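Local coordinates for uncharacterized protein (Thermus thermophilus HB8, PDB 6SCE), which probably acts as a CRISPR-associated DNA nuclease of type III defence, switched on when cyclic oligoadenylate binds its CARF domains, at residues A[286-300]-A[314-328]. Numbering follows the deposited sequence. Where two conformers were deposited one is given.
Sequences PLPQEGPLLLALVSE and PREVYLLTTPEMESR. With nucleotides of chain B.
A parallel beta-alpha-beta unit joins strands 293-297 and 316-321, and the loops at their C-terminal ends bind two adenosine nucleotides of chain B. Between the strands the bonds run from Leu294 N to Glu316 O, from Tyr318 N to Leu294 O and on to Val298 N with Leu320 O. Beyond the last of these, Thr321 OG1 donates to Val298 O at 2.6 Å. Tyr318 lies alongside Leu295, whose CD2 comes to 3.6 Å from Tyr318 CD1. With CG beside its backbone N (chi1 -69°), the ring reaches back to the incoming loop, where Tyr318 OH donates to Pro286 O (2.8 Å), an oxygen at the ring's edge. Next to it, Glu316 OE2 takes the backbone N-H of Gln289 on its syn side (2.8 Å) and, weakly, that of Glu290, while its OE1 bonds to His344. At the nucleotide end Arg328, bent at chi2 and chi3, turns its guanidinium end-on to Glu300 O, with NH1 at 2.8 Å and NH2 at 2.9 Å, and Ser299 O sits over one of its faces. A leucine in place of Arg328 would probably leave Glu300 O without both donors and the loop at 299-300 freer to shift. In that loop Ser299 OG donates to OP2 of A4 of chain B (2.7 Å). Across from it, Thr322 OG1 donates to N1 of A3 of chain B, Glu324 OE1 accepts from its N6, and the selenomethionine Met325 lays CE 3.6 Å from its C4. Binding a ligand at the C-terminal ends of parallel strands is characteristic of Rossmann-like folds, consistent with a CARF domain.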
ATOM      1  N   PRO A 286      -7.332   1.762  28.180  1.00 36.88           N
ATOM      2  CA  PRO A 286      -7.268   2.722  29.299  1.00 37.88           C
ATOM      3  C   PRO A 286      -7.842   4.054  28.878  1.00 40.86           C
ATOM      4  O   PRO A 286      -7.622   4.474  27.728  1.00 38.34           O
ATOM      5  CB  PRO A 286      -5.759   2.891  29.561  1.00 38.45           C
ATOM      6  CG  PRO A 286      -5.099   1.737  28.901  1.00 40.10           C
ATOM      7  CD  PRO A 286      -6.009   1.238  27.804  1.00 36.63           C
ATOM      8  N   LEU A 287      -8.561   4.715  29.786  1.00 38.40           N
ATOM      9  CA  LEU A 287      -9.113   6.039  29.523  1.00 40.94           C
ATOM     10  C   LEU A 287      -7.968   7.027  29.364  1.00 38.39           C
ATOM     11  O   LEU A 287      -6.882   6.814  29.915  1.00 40.60           O
ATOM     12  CB  LEU A 287     -10.080   6.484  30.640  1.00 42.76           C
ATOM     13  CG  LEU A 287     -11.385   5.677  30.750  1.00 45.86           C
ATOM     14  CD1 LEU A 287     -12.328   6.298  31.769  1.00 46.52           C
ATOM     15  CD2 LEU A 287     -12.098   5.559  29.398  1.00 44.06           C
ATOM     16  N   PRO A 288      -8.167   8.056  28.533  1.00 38.34           N
ATOM     17  CA  PRO A 288      -7.117   9.009  28.286  1.00 40.40           C
ATOM     18  C   PRO A 288      -6.923   9.951  29.465  1.00 42.57           C
ATOM     19  O   PRO A 288      -7.891  10.309  30.123  1.00 41.40           O
ATOM     20  CB  PRO A 288      -7.632   9.791  27.082  1.00 39.70           C
ATOM     21  CG  PRO A 288      -9.102   9.682  27.174  1.00 39.61           C
ATOM     22  CD  PRO A 288      -9.352   8.317  27.710  1.00 39.77           C
ATOM     23  N   GLN A 289      -5.681  10.329  29.707  1.00 44.51           N
ATOM     24  CA  GLN A 289      -5.336  11.270  30.774  1.00 49.11           C
ATOM     25  C   GLN A 289      -4.855  12.616  30.255  1.00 49.71           C
ATOM     26  O   GLN A 289      -4.866  13.600  30.991  1.00 52.09           O
ATOM     27  CB  GLN A 289      -4.266  10.656  31.667  1.00 53.72           C
ATOM     28  CG  GLN A 289      -4.758   9.420  32.385  1.00 59.24           C
ATOM     29  CD  GLN A 289      -3.914   9.084  33.580  1.00 68.00           C
ATOM     30  OE1 GLN A 289      -4.333   9.297  34.722  1.00 71.73           O
ATOM     31  NE2 GLN A 289      -2.706   8.573  33.332  1.00 70.33           N
ATOM     32  N   GLU A 290      -4.473  12.676  28.983  1.00 47.43           N
ATOM     33  CA  GLU A 290      -3.736  13.806  28.446  1.00 50.35           C
ATOM     34  C   GLU A 290      -4.074  13.960  26.964  1.00 47.93           C
ATOM     35  O   GLU A 290      -4.123  12.972  26.251  1.00 49.98           O
ATOM     36  CB  GLU A 290      -2.253  13.493  28.602  1.00 56.94           C
ATOM     37  CG  GLU A 290      -1.361  14.679  28.871  1.00 64.81           C
ATOM     38  CD  GLU A 290       0.062  14.266  29.184  1.00 65.93           C
ATOM     39  OE1 GLU A 290       0.377  13.055  29.121  1.00 68.25           O
ATOM     40  OE2 GLU A 290       0.865  15.163  29.496  1.00 75.04           O
ATOM     41  N   GLY A 291      -4.336  15.181  26.519  1.00 41.15           N
ATOM     42  CA  GLY A 291      -4.580  15.466  25.117  1.00 42.97           C
ATOM     43  C   GLY A 291      -3.416  16.189  24.475  1.00 41.35           C
ATOM     44  O   GLY A 291      -2.513  16.644  25.186  1.00 41.03           O
ATOM     45  N   PRO A 292      -3.408  16.315  23.144  1.00 38.12           N
ATOM     46  CA  PRO A 292      -4.411  15.719  22.243  1.00 35.72           C
ATOM     47  C   PRO A 292      -4.293  14.195  22.111  1.00 35.50           C
ATOM     48  O   PRO A 292      -3.243  13.603  22.417  1.00 35.37           O
ATOM     49  CB  PRO A 292      -4.085  16.355  20.884  1.00 36.97           C
ATOM     50  CG  PRO A 292      -3.182  17.498  21.165  1.00 39.22           C
ATOM     51  CD  PRO A 292      -2.452  17.161  22.417  1.00 37.24           C
ATOM     52  N   LEU A 293      -5.373  13.584  21.649  1.00 35.21           N
ATOM     53  CA  LEU A 293      -5.446  12.168  21.350  1.00 35.15           C
ATOM     54  C   LEU A 293      -5.492  11.957  19.852  1.00 32.40           C
ATOM     55  O   LEU A 293      -6.104  12.747  19.130  1.00 30.75           O
ATOM     56  CB  LEU A 293      -6.754  11.590  21.853  1.00 40.47           C
ATOM     57  CG  LEU A 293      -6.868  11.033  23.246  1.00 47.22           C
ATOM     58  CD1 LEU A 293      -6.444  12.057  24.256  1.00 50.48           C
ATOM     59  CD2 LEU A 293      -8.304  10.611  23.471  1.00 48.66           C
ATOM     60  N   LEU A 294      -4.884  10.867  19.416  1.00 29.90           N
ATOM     61  CA  LEU A 294      -5.037  10.376  18.038  1.00 28.69           C
ATOM     62  C   LEU A 294      -5.549   8.954  18.107  1.00 27.82           C
ATOM     63  O   LEU A 294      -4.958   8.104  18.778  1.00 29.95           O
ATOM     64  CB  LEU A 294      -3.723  10.411  17.288  1.00 27.93           C
ATOM     65  CG  LEU A 294      -3.690   9.808  15.876  1.00 28.11           C
ATOM     66  CD1 LEU A 294      -4.732  10.480  14.984  1.00 27.44           C
ATOM     67  CD2 LEU A 294      -2.303   9.929  15.281  1.00 28.97           C
ATOM     68  N   LEU A 295      -6.648   8.706  17.415  1.00 27.40           N
ATOM     69  CA  LEU A 295      -7.200   7.376  17.241  1.00 28.06           C
ATOM     70  C   LEU A 295      -7.006   6.962  15.784  1.00 28.47           C
ATOM     71  O   LEU A 295      -7.314   7.726  14.883  1.00 25.75           O
ATOM     72  CB  LEU A 295      -8.683   7.364  17.551  1.00 30.27           C
ATOM     73  CG  LEU A 295      -9.174   8.155  18.753  1.00 33.21           C
ATOM     74  CD1 LEU A 295     -10.679   7.981  18.872  1.00 36.18           C
ATOM     75  CD2 LEU A 295      -8.458   7.728  19.992  1.00 33.29           C
ATOM     76  N   ALA A 296      -6.487   5.762  15.573  1.00 26.22           N
ATOM     77  CA  ALA A 296      -6.226   5.279  14.229  1.00 27.14           C
ATOM     78  C   ALA A 296      -6.215   3.766  14.162  1.00 27.61           C
ATOM     79  O   ALA A 296      -5.928   3.084  15.172  1.00 27.78           O
ATOM     80  CB  ALA A 296      -4.883   5.812  13.729  1.00 25.64           C
ATOM     81  N   LEU A 297      -6.532   3.243  12.970  0.50 26.31           N
ATOM     82  CA  LEU A 297      -6.313   1.846  12.644  0.50 24.97           C
ATOM     83  C   LEU A 297      -4.875   1.736  12.120  0.50 26.62           C
ATOM     84  O   LEU A 297      -4.257   2.765  11.813  0.50 25.62           O
ATOM     85  CB  LEU A 297      -7.382   1.396  11.634  0.50 24.87           C
ATOM     86  CG  LEU A 297      -8.676   1.777  12.380  0.50 25.38           C
ATOM     87  CD1 LEU A 297      -9.652   2.677  11.658  0.50 20.89           C
ATOM     88  CD2 LEU A 297      -9.322   0.602  13.088  0.50 24.87           C
ATOM     89  N   VAL A 298      -4.333   0.515  12.052  1.00 25.57           N
ATOM     90  CA  VAL A 298      -3.034   0.282  11.457  1.00 26.23           C
ATOM     91  C   VAL A 298      -3.234  -0.687  10.308  1.00 25.69           C
ATOM     92  O   VAL A 298      -3.879  -1.730  10.446  1.00 25.99           O
ATOM     93  CB  VAL A 298      -1.994  -0.245  12.468  1.00 26.63           C
ATOM     94  CG1 VAL A 298      -0.676  -0.553  11.765  1.00 27.50           C
ATOM     95  CG2 VAL A 298      -1.756   0.789  13.552  1.00 27.07           C
ATOM     96  N   SER A 299      -2.694  -0.328   9.155  1.00 24.86           N
ATOM     97  CA  SER A 299      -2.783  -1.171   7.978  1.00 24.06           C
ATOM     98  C   SER A 299      -1.604  -0.920   7.029  1.00 24.30           C
ATOM     99  O   SER A 299      -0.545  -0.485   7.480  1.00 24.44           O
ATOM    100  CB  SER A 299      -4.155  -1.048   7.335  1.00 24.14           C
ATOM    101  OG  SER A 299      -4.440   0.270   6.895  1.00 24.41           O
ATOM    102  N   GLU A 300      -1.735  -1.240   5.748  1.00 24.98           N
ATOM    103  CA  GLU A 300      -0.580  -1.342   4.881  1.00 26.87           C
ATOM    104  C   GLU A 300       0.114   0.010   4.654  1.00 26.87           C
ATOM    105  O   GLU A 300       1.333   0.089   4.621  1.00 27.11           O
ATOM    106  CB  GLU A 300      -0.965  -2.003   3.549  1.00 29.97           C
ATOM    107  CG  GLU A 300       0.149  -2.029   2.504  1.00 35.52           C
ATOM    108  CD  GLU A 300       1.369  -2.848   2.920  1.00 45.04           C
ATOM    109  OE1 GLU A 300       1.183  -3.818   3.689  1.00 46.40           O
ATOM    110  OE2 GLU A 300       2.515  -2.535   2.456  1.00 48.86           O
ATOM    111  N   PRO A 314      -0.141  14.294  18.970  1.00 33.91           N
ATOM    112  CA  PRO A 314      -0.777  13.702  20.117  1.00 34.57           C
ATOM    113  C   PRO A 314       0.159  13.425  21.293  1.00 35.30           C
ATOM    114  O   PRO A 314       1.355  13.182  21.090  1.00 34.55           O
ATOM    115  CB  PRO A 314      -1.276  12.362  19.561  1.00 35.26           C
ATOM    116  CG  PRO A 314      -0.255  12.008  18.544  1.00 33.16           C
ATOM    117  CD  PRO A 314       0.076  13.309  17.896  1.00 34.05           C
ATOM    118  N   ARG A 315      -0.424  13.445  22.491  1.00 37.77           N
ATOM    119  CA  ARG A 315       0.245  12.971  23.691  0.50 38.95           C
ATOM    120  C   ARG A 315      -0.116  11.505  23.968  1.00 39.08           C
ATOM    121  O   ARG A 315       0.644  10.798  24.607  1.00 36.27           O
ATOM    122  CB  ARG A 315      -0.093  13.871  24.888  0.50 39.44           C
ATOM    123  CG  ARG A 315       0.379  15.315  24.725  0.50 41.55           C
ATOM    124  CD  ARG A 315       0.356  16.071  26.053  0.50 43.71           C
ATOM    125  NE  ARG A 315       1.109  17.326  26.037  0.50 43.51           N
ATOM    126  CZ  ARG A 315       0.606  18.505  25.686  0.50 44.61           C
ATOM    127  NH1 ARG A 315      -0.656  18.605  25.306  0.50 43.17           N
ATOM    128  NH2 ARG A 315       1.373  19.591  25.719  0.50 45.67           N
ATOM    129  N   GLU A 316      -1.281  11.056  23.488  1.00 35.55           N
ATOM    130  CA  GLU A 316      -1.693   9.656  23.580  1.00 35.20           C
ATOM    131  C   GLU A 316      -2.267   9.210  22.227  1.00 35.44           C
ATOM    132  O   GLU A 316      -2.983   9.967  21.566  1.00 31.79           O
ATOM    133  CB  GLU A 316      -2.760   9.432  24.661  1.00 38.71           C
ATOM    134  CG  GLU A 316      -2.359   9.906  26.050  1.00 40.27           C
ATOM    135  CD  GLU A 316      -3.166   9.288  27.172  1.00 44.22           C
ATOM    136  OE1 GLU A 316      -3.508   8.087  27.122  1.00 46.56           O
ATOM    137  OE2 GLU A 316      -3.439  10.012  28.141  1.00 46.72           O
ATOM    138  N   VAL A 317      -1.928   7.994  21.838  1.00 31.53           N
ATOM    139  CA  VAL A 317      -2.398   7.429  20.601  1.00 31.69           C
ATOM    140  C   VAL A 317      -3.026   6.085  20.902  1.00 30.24           C
ATOM    141  O   VAL A 317      -2.524   5.315  21.718  1.00 32.99           O
ATOM    142  CB  VAL A 317      -1.288   7.356  19.534  1.00 29.53           C
ATOM    143  CG1 VAL A 317      -0.135   6.475  19.973  1.00 34.14           C
ATOM    144  CG2 VAL A 317      -1.858   6.852  18.216  1.00 30.86           C
ATOM    145  N   TYR A 318      -4.149   5.824  20.262  1.00 28.25           N
ATOM    146  CA  TYR A 318      -4.837   4.557  20.397  1.00 28.16           C
ATOM    147  C   TYR A 318      -4.828   3.900  19.043  1.00 30.32           C
ATOM    148  O   TYR A 318      -5.304   4.510  18.098  1.00 30.34           O
ATOM    149  CB  TYR A 318      -6.275   4.779  20.822  1.00 28.31           C
ATOM    150  CG  TYR A 318      -6.426   5.289  22.249  1.00 30.01           C
ATOM    151  CD1 TYR A 318      -6.221   6.622  22.548  1.00 30.75           C
ATOM    152  CD2 TYR A 318      -6.806   4.428  23.283  1.00 30.52           C
ATOM    153  CE1 TYR A 318      -6.369   7.096  23.851  1.00 31.87           C
ATOM    154  CE2 TYR A 318      -6.943   4.887  24.582  1.00 31.56           C
ATOM    155  CZ  TYR A 318      -6.724   6.217  24.868  1.00 33.00           C
ATOM    156  OH  TYR A 318      -6.879   6.697  26.164  1.00 32.94           O
ATOM    157  N   LEU A 319      -4.236   2.713  18.958  1.00 26.65           N
ATOM    158  CA  LEU A 319      -3.996   2.009  17.713  1.00 28.37           C
ATOM    159  C   LEU A 319      -4.695   0.662  17.738  1.00 29.42           C
ATOM    160  O   LEU A 319      -4.448  -0.135  18.639  1.00 30.41           O
ATOM    161  CB  LEU A 319      -2.495   1.813  17.481  1.00 28.54           C
ATOM    162  CG  LEU A 319      -1.622   3.050  17.395  1.00 30.05           C
ATOM    163  CD1 LEU A 319      -0.149   2.713  17.322  1.00 30.53           C
ATOM    164  CD2 LEU A 319      -2.060   3.893  16.192  1.00 32.13           C
ATOM    165  N   LEU A 320      -5.582   0.409  16.774  1.00 26.71           N
ATOM    166  CA  LEU A 320      -6.281  -0.861  16.661  1.00 27.01           C
ATOM    167  C   LEU A 320      -5.995  -1.525  15.352  1.00 30.93           C
ATOM    168  O   LEU A 320      -6.001  -0.873  14.318  1.00 27.18           O
ATOM    169  CB  LEU A 320      -7.797  -0.650  16.778  1.00 29.06           C
ATOM    170  CG  LEU A 320      -8.335  -0.067  18.077  1.00 31.22           C
ATOM    171  CD1 LEU A 320      -9.861   0.084  18.035  1.00 32.34           C
ATOM    172  CD2 LEU A 320      -7.931  -0.919  19.248  1.00 35.94           C
ATOM    173  N   THR A 321      -5.754  -2.830  15.370  1.00 27.01           N
ATOM    174  CA  THR A 321      -5.680  -3.581  14.129  1.00 28.12           C
ATOM    175  C   THR A 321      -5.923  -5.072  14.368  1.00 28.65           C
ATOM    176  O   THR A 321      -6.330  -5.480  15.454  1.00 28.59           O
ATOM    177  CB  THR A 321      -4.378  -3.307  13.337  1.00 27.64           C
ATOM    178  OG1 THR A 321      -4.556  -3.757  11.983  1.00 26.66           O
ATOM    179  CG2 THR A 321      -3.177  -3.956  13.977  1.00 28.23           C
ATOM    180  N   THR A 322      -5.728  -5.849  13.324  1.00 27.08           N
ATOM    181  CA  THR A 322      -6.006  -7.251  13.316  1.00 27.74           C
ATOM    182  C   THR A 322      -4.721  -8.008  13.632  1.00 29.10           C
ATOM    183  O   THR A 322      -3.588  -7.516  13.473  1.00 30.78           O
ATOM    184  CB  THR A 322      -6.513  -7.709  11.939  1.00 27.67           C
ATOM    185  OG1 THR A 322      -5.584  -7.264  10.945  1.00 26.51           O
ATOM    186  CG2 THR A 322      -7.863  -7.123  11.648  1.00 29.51           C
ATOM    187  N   PRO A 323      -4.882  -9.253  14.077  1.00 31.91           N
ATOM    188  CA  PRO A 323      -3.688 -10.017  14.433  1.00 32.63           C
ATOM    189  C   PRO A 323      -2.748 -10.213  13.278  1.00 33.16           C
ATOM    190  O   PRO A 323      -1.545 -10.204  13.483  1.00 35.47           O
ATOM    191  CB  PRO A 323      -4.250 -11.352  14.966  1.00 34.88           C
ATOM    192  CG  PRO A 323      -5.695 -11.348  14.702  1.00 33.39           C
ATOM    193  CD  PRO A 323      -6.135  -9.980  14.301  1.00 31.09           C
ATOM    194  N   GLU A 324      -3.257 -10.339  12.053  1.00 33.01           N
ATOM    195  CA  GLU A 324      -2.367 -10.437  10.889  1.00 35.10           C
ATOM    196  C   GLU A 324      -1.534  -9.157  10.590  1.00 37.07           C
ATOM    197  O   GLU A 324      -0.587  -9.201   9.803  1.00 36.79           O
ATOM    198  CB  GLU A 324      -3.123 -10.916   9.638  1.00 37.48           C
ATOM    199  CG  GLU A 324      -4.300 -10.060   9.182  1.00 36.21           C
ATOM    200  CD  GLU A 324      -5.641 -10.520   9.745  1.00 35.60           C
ATOM    201  OE1 GLU A 324      -6.634 -10.719   8.991  1.00 35.54           O
ATOM    202  OE2 GLU A 324      -5.725 -10.688  10.959  1.00 33.61           O
HETATM  203  N   MSE A 325      -1.848  -8.040  11.239  1.00 32.01           N
HETATM  204  CA  MSE A 325      -1.064  -6.806  11.097  1.00 32.80           C
HETATM  205  C   MSE A 325      -0.247  -6.593  12.359  1.00 30.56           C
HETATM  206  O   MSE A 325       0.151  -5.454  12.667  1.00 30.31           O
HETATM  207  CB  MSE A 325      -2.012  -5.614  10.863  1.00 32.26           C
HETATM  208  CG  MSE A 325      -2.801  -5.603   9.560  1.00 37.91           C
HETATM  209 SE   MSE A 325      -1.576  -5.072   8.101  1.00 39.68          SE
HETATM  210  CE  MSE A 325      -2.948  -5.232   6.701  1.00 43.71           C
ATOM    211  N   GLU A 326       0.049  -7.662  13.122  1.00 31.80           N
ATOM    212  CA  GLU A 326       0.792  -7.481  14.368  0.50 33.00           C
ATOM    213  C   GLU A 326       2.133  -6.767  14.156  1.00 31.26           C
ATOM    214  O   GLU A 326       2.460  -5.882  14.906  1.00 32.57           O
ATOM    215  CB  GLU A 326       1.008  -8.816  15.096  0.50 35.79           C
ATOM    216  CG  GLU A 326       1.836  -8.680  16.363  0.50 38.42           C
ATOM    217  CD  GLU A 326       3.328  -8.780  16.093  0.50 40.51           C
ATOM    218  OE1 GLU A 326       3.716  -9.390  15.073  0.50 40.48           O
ATOM    219  OE2 GLU A 326       4.112  -8.253  16.908  0.50 46.50           O
ATOM    220  N   SER A 327       2.901  -7.146  13.138  1.00 32.09           N
ATOM    221  CA  SER A 327       4.204  -6.505  12.894  1.00 35.69           C
ATOM    222  C   SER A 327       4.054  -4.996  12.704  1.00 33.00           C
ATOM    223  O   SER A 327       4.758  -4.201  13.317  1.00 31.26           O
ATOM    224  CB  SER A 327       4.885  -7.070  11.646  1.00 39.34           C
ATOM    225  OG  SER A 327       5.164  -8.440  11.820  1.00 50.99           O
ATOM    226  N   ARG A 328       3.116  -4.608  11.858  1.00 30.37           N
ATOM    227  CA  ARG A 328       2.909  -3.170  11.625  1.00 30.79           C
ATOM    228  C   ARG A 328       2.478  -2.436  12.888  1.00 30.29           C
ATOM    229  O   ARG A 328       2.877  -1.287  13.115  1.00 29.85           O
ATOM    230  CB  ARG A 328       1.935  -2.941  10.476  1.00 31.82           C
ATOM    231  CG  ARG A 328       2.432  -3.518   9.142  1.00 36.01           C
ATOM    232  CD  ARG A 328       3.667  -2.776   8.676  1.00 37.77           C
ATOM    233  NE  ARG A 328       3.347  -1.367   8.451  1.00 37.98           N
ATOM    234  CZ  ARG A 328       2.903  -0.870   7.294  1.00 36.94           C
ATOM    235  NH1 ARG A 328       2.758  -1.658   6.230  1.00 34.57           N
ATOM    236  NH2 ARG A 328       2.593   0.426   7.216  1.00 38.57           N
TER
ATOM    237  P     A B   3     -11.315  -1.544   1.824  1.00 26.45           P
ATOM    238  OP1   A B   3     -12.522  -1.938   2.658  1.00 23.87           O
ATOM    239  OP2   A B   3     -11.496  -0.238   1.099  1.00 27.62           O
ATOM    240  O5'   A B   3     -10.037  -1.493   2.760  1.00 25.07           O
ATOM    241  C5'   A B   3      -8.693  -1.440   2.260  1.00 27.44           C
ATOM    242  C4'   A B   3      -7.785  -1.277   3.456  1.00 26.31           C
ATOM    243  O4'   A B   3      -7.873  -2.463   4.303  1.00 25.77           O
ATOM    244  C3'   A B   3      -6.307  -1.084   3.142  1.00 23.64           C
ATOM    245  O3'   A B   3      -5.874   0.035   3.891  1.00 24.07           O
ATOM    246  C2'   A B   3      -5.673  -2.397   3.631  1.00 25.10           C
ATOM    247  O2'   A B   3      -4.327  -2.270   4.032  1.00 24.69           O
ATOM    248  C1'   A B   3      -6.589  -2.739   4.800  1.00 24.92           C
ATOM    249  N9    A B   3      -6.562  -4.134   5.176  1.00 28.50           N
ATOM    250  C8    A B   3      -6.692  -5.210   4.332  1.00 29.33           C
ATOM    251  N7    A B   3      -6.665  -6.358   4.979  1.00 29.41           N
ATOM    252  C5    A B   3      -6.551  -6.004   6.313  1.00 28.52           C
ATOM    253  C6    A B   3      -6.489  -6.776   7.489  1.00 29.27           C
ATOM    254  N6    A B   3      -6.580  -8.103   7.488  1.00 31.99           N
ATOM    255  N1    A B   3      -6.400  -6.104   8.660  1.00 27.40           N
ATOM    256  C2    A B   3      -6.351  -4.766   8.642  1.00 29.23           C
ATOM    257  N3    A B   3      -6.394  -3.931   7.596  1.00 28.27           N
ATOM    258  C4    A B   3      -6.495  -4.631   6.449  1.00 28.12           C
ATOM    259  P     A B   4      -4.715   1.022   3.381  1.00 24.10           P
ATOM    260  OP1   A B   4      -4.277   0.637   2.010  1.00 24.37           O
ATOM    261  OP2   A B   4      -3.681   1.208   4.459  1.00 24.98           O
ATOM    262  O5'   A B   4      -5.618   2.335   3.261  1.00 24.33           O
ATOM    263  C5'   A B   4      -4.951   3.588   3.046  1.00 23.82           C
ATOM    264  C4'   A B   4      -5.905   4.511   2.326  1.00 22.03           C
ATOM    265  O4'   A B   4      -5.398   5.875   2.382  1.00 24.07           O
ATOM    266  C3'   A B   4      -6.066   4.174   0.850  1.00 22.84           C
ATOM    267  O3'   A B   4      -7.360   4.439   0.315  1.00 22.79           O
ATOM    268  C2'   A B   4      -5.061   5.141   0.216  1.00 24.16           C
ATOM    269  O2'   A B   4      -5.295   5.347  -1.158  1.00 24.40           O
ATOM    270  C1'   A B   4      -5.322   6.370   1.067  1.00 23.12           C
ATOM    271  N9    A B   4      -4.303   7.406   0.980  1.00 25.46           N
ATOM    272  C8    A B   4      -4.562   8.730   0.728  1.00 24.03           C
ATOM    273  N7    A B   4      -3.475   9.453   0.643  1.00 23.12           N
ATOM    274  C5    A B   4      -2.431   8.549   0.812  1.00 24.55           C
ATOM    275  C6    A B   4      -1.028   8.699   0.817  1.00 26.67           C
ATOM    276  N6    A B   4      -0.392   9.856   0.603  1.00 26.05           N
ATOM    277  N1    A B   4      -0.284   7.577   0.994  1.00 26.50           N
ATOM    278  C2    A B   4      -0.918   6.411   1.174  1.00 27.21           C
ATOM    279  N3    A B   4      -2.229   6.153   1.213  1.00 25.22           N
ATOM    280  C4    A B   4      -2.939   7.274   1.026  1.00 24.54           C
TER
HETATM  281  O   HOH W   1      -4.205   6.998  29.496  1.00 39.77           O
HETATM  282  O   HOH W   2       2.244  11.488  26.988  1.00 55.71           O
HETATM  283  O   HOH W   3       3.113  -4.378   5.780  1.00 40.56           O